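Local coordinates for MlnE (Bacillus amyloliquefaciens subsp. plantarum, PDB 5D2E), which is the NADP-binding, B-type ketoreductase portion of a macrolactin assembly-line polyketide synthase, which probably reduces beta-keto groups of the growing chain, at residues F351-G356 and E397-F402. Sequence-based numbering, arbitrary orientation.
Sequences FGELNG and EEPLDF
Asp401 N donates a hydrogen bond of 2.8 Å to Asn355 O, reaching it from well above the carbonyl plane. Beside this bond the contact is tight. Gly356 CA lies over one face of the Phe402 ring, a CH-pi contact 3.9 Å from the centroid. With CG between the backbone N and the carbonyl carbon (chi1 61°), the Phe402 ring swings back to Gly356. Gly356 CA also makes a CA-H...O contact of 3.3 Å with Phe402 O. Next to it, Leu400 CD2 packs on Leu354 CG and on Leu354 O, a buried oxygen with no polar partner. Buried Glu398 is bent at chi2 (-59°). Its OE1 accepts a longer bond of 3.3 Å from Leu354 N, on the anti side and 25° out of the carboxylate plane. Asn355 OD1 accepts Val275 N.

The solvent side, at Glu353, Pro399 and Asp401, is looser. Pro399, the exposed centre of an inverse gamma turn, has CG 4.0 Å from Glu353 OE1. A water donates to Pro399 O and Asp401 OD2 and weakly accepts from Asn355 ND2. Asn355 ND2 makes a firmer bond of 2.9 Å to Glu353 OE2, meeting the carboxylate from above its plane.

The loops follow helices 337-351 and 386-394. They lead into parallel neighbours 356-359 and 402-408 of the Rossmann-type KR sheet, with strand 275-279 alongside 356-359.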
loop_
_atom_site.group_PDB
_atom_site.type_symbol
_atom_site.label_atom_id
_atom_site.label_comp_id
_atom_site.label_asym_id
_atom_site.label_seq_id
_atom_site.Cartn_x
_atom_site.Cartn_y
_atom_site.Cartn_z
ATOM N N PHE A 351 28.478 -15.082 1.745
ATOM C CA PHE A 351 29.212 -13.875 1.431
ATOM C C PHE A 351 29.617 -13.123 2.680
ATOM O O PHE A 351 30.241 -12.080 2.546
ATOM C CB PHE A 351 28.414 -12.926 0.506
ATOM C CG PHE A 351 28.138 -13.485 -0.850
ATOM C CD1 PHE A 351 29.141 -13.591 -1.799
ATOM C CD2 PHE A 351 26.859 -13.863 -1.214
ATOM C CE1 PHE A 351 28.874 -14.101 -3.061
ATOM C CE2 PHE A 351 26.581 -14.348 -2.486
ATOM C CZ PHE A 351 27.592 -14.480 -3.412
ATOM N N GLY A 352 29.272 -13.641 3.869
ATOM C CA GLY A 352 29.650 -12.991 5.138
ATOM C C GLY A 352 28.617 -11.996 5.645
ATOM O O GLY A 352 28.408 -11.880 6.850
ATOM N N GLU A 353 27.988 -11.253 4.735
ATOM C CA GLU A 353 26.946 -10.275 5.135
ATOM C C GLU A 353 26.097 -9.787 3.961
ATOM O O GLU A 353 26.403 -10.066 2.796
ATOM C CB GLU A 353 27.585 -9.038 5.787
ATOM C CG GLU A 353 28.434 -8.213 4.839
ATOM C CD GLU A 353 29.143 -7.117 5.600
ATOM O OE1 GLU A 353 29.414 -7.329 6.816
ATOM O OE2 GLU A 353 29.422 -6.059 4.988
ATOM N N LEU A 354 25.045 -9.038 4.308
ATOM C CA LEU A 354 24.134 -8.412 3.319
ATOM C C LEU A 354 24.167 -6.922 3.533
ATOM O O LEU A 354 23.993 -6.449 4.622
ATOM C CB LEU A 354 22.709 -8.950 3.488
ATOM C CG LEU A 354 21.638 -8.436 2.535
ATOM C CD1 LEU A 354 21.939 -8.701 1.066
ATOM C CD2 LEU A 354 20.349 -9.123 2.920
ATOM N N ASN A 355 24.378 -6.169 2.476
ATOM C CA ASN A 355 24.447 -4.714 2.565
ATOM C C ASN A 355 23.294 -4.007 1.933
ATOM O O ASN A 355 23.262 -2.796 1.994
ATOM C CB ASN A 355 25.691 -4.202 1.846
ATOM C CG ASN A 355 26.954 -4.904 2.316
ATOM O OD1 ASN A 355 27.613 -5.591 1.532
ATOM N ND2 ASN A 355 27.230 -4.836 3.623
ATOM N N GLY A 356 22.377 -4.700 1.257
ATOM C CA GLY A 356 21.264 -3.953 0.635
ATOM C C GLY A 356 20.210 -4.878 0.057
ATOM O O GLY A 356 20.586 -5.971 -0.389
ATOM N N GLU A 397 19.263 -7.980 11.783
ATOM C CA GLU A 397 20.632 -7.772 12.292
ATOM C C GLU A 397 21.669 -7.453 11.183
ATOM O O GLU A 397 22.843 -7.300 11.482
ATOM C CB GLU A 397 21.130 -9.005 13.072
ATOM C CG GLU A 397 20.230 -9.561 14.166
ATOM C CD GLU A 397 19.940 -8.553 15.269
ATOM O OE1 GLU A 397 20.749 -7.618 15.461
ATOM O OE2 GLU A 397 18.894 -8.673 15.948
ATOM N N GLU A 398 21.287 -7.379 9.908
ATOM C CA GLU A 398 22.255 -7.139 8.863
ATOM C C GLU A 398 22.542 -5.656 8.700
ATOM O O GLU A 398 21.656 -4.792 8.920
ATOM C CB GLU A 398 21.827 -7.810 7.550
ATOM C CG GLU A 398 21.778 -9.336 7.648
ATOM C CD GLU A 398 23.130 -9.943 8.040
ATOM O OE1 GLU A 398 24.120 -9.584 7.388
ATOM O OE2 GLU A 398 23.192 -10.733 9.005
ATOM N N PRO A 399 23.801 -5.329 8.353
ATOM C CA PRO A 399 24.225 -3.927 8.239
ATOM C C PRO A 399 23.760 -3.355 6.873
ATOM O O PRO A 399 24.586 -3.102 5.958
ATOM C CB PRO A 399 25.767 -4.039 8.314
ATOM C CG PRO A 399 26.034 -5.362 7.563
ATOM C CD PRO A 399 24.913 -6.268 8.023
ATOM N N LEU A 400 22.442 -3.203 6.704
ATOM C CA LEU A 400 21.941 -2.786 5.404
ATOM C C LEU A 400 22.234 -1.313 5.235
ATOM O O LEU A 400 21.949 -0.485 6.100
ATOM C CB LEU A 400 20.419 -3.036 5.255
ATOM C CG LEU A 400 19.913 -4.449 5.481
ATOM C CD1 LEU A 400 18.386 -4.560 5.285
ATOM C CD2 LEU A 400 20.600 -5.447 4.548
ATOM N N ASP A 401 22.734 -0.971 4.083
ATOM C CA ASP A 401 22.809 0.403 3.646
ATOM C C ASP A 401 21.479 0.883 3.093
ATOM O O ASP A 401 21.221 2.092 3.068
ATOM C CB ASP A 401 23.890 0.554 2.578
ATOM C CG ASP A 401 25.309 0.366 3.177
ATOM O OD1 ASP A 401 25.541 0.963 4.230
ATOM O OD2 ASP A 401 26.162 -0.404 2.677
ATOM N N PHE A 402 20.684 -0.048 2.545
ATOM C CA PHE A 402 19.381 0.322 1.962
ATOM C C PHE A 402 18.428 -0.860 1.927
ATOM O O PHE A 402 18.846 -2.070 1.965
ATOM C CB PHE A 402 19.484 1.016 0.582
ATOM C CG PHE A 402 20.125 0.165 -0.470
ATOM C CD1 PHE A 402 19.394 -0.840 -1.089
ATOM C CD2 PHE A 402 21.484 0.290 -0.753
ATOM C CE1 PHE A 402 19.941 -1.648 -2.040
ATOM C CE2 PHE A 402 22.065 -0.542 -1.715
ATOM C CZ PHE A 402 21.297 -1.522 -2.341
HETATM O O HOH W 1 26.700 -1.973 4.874
#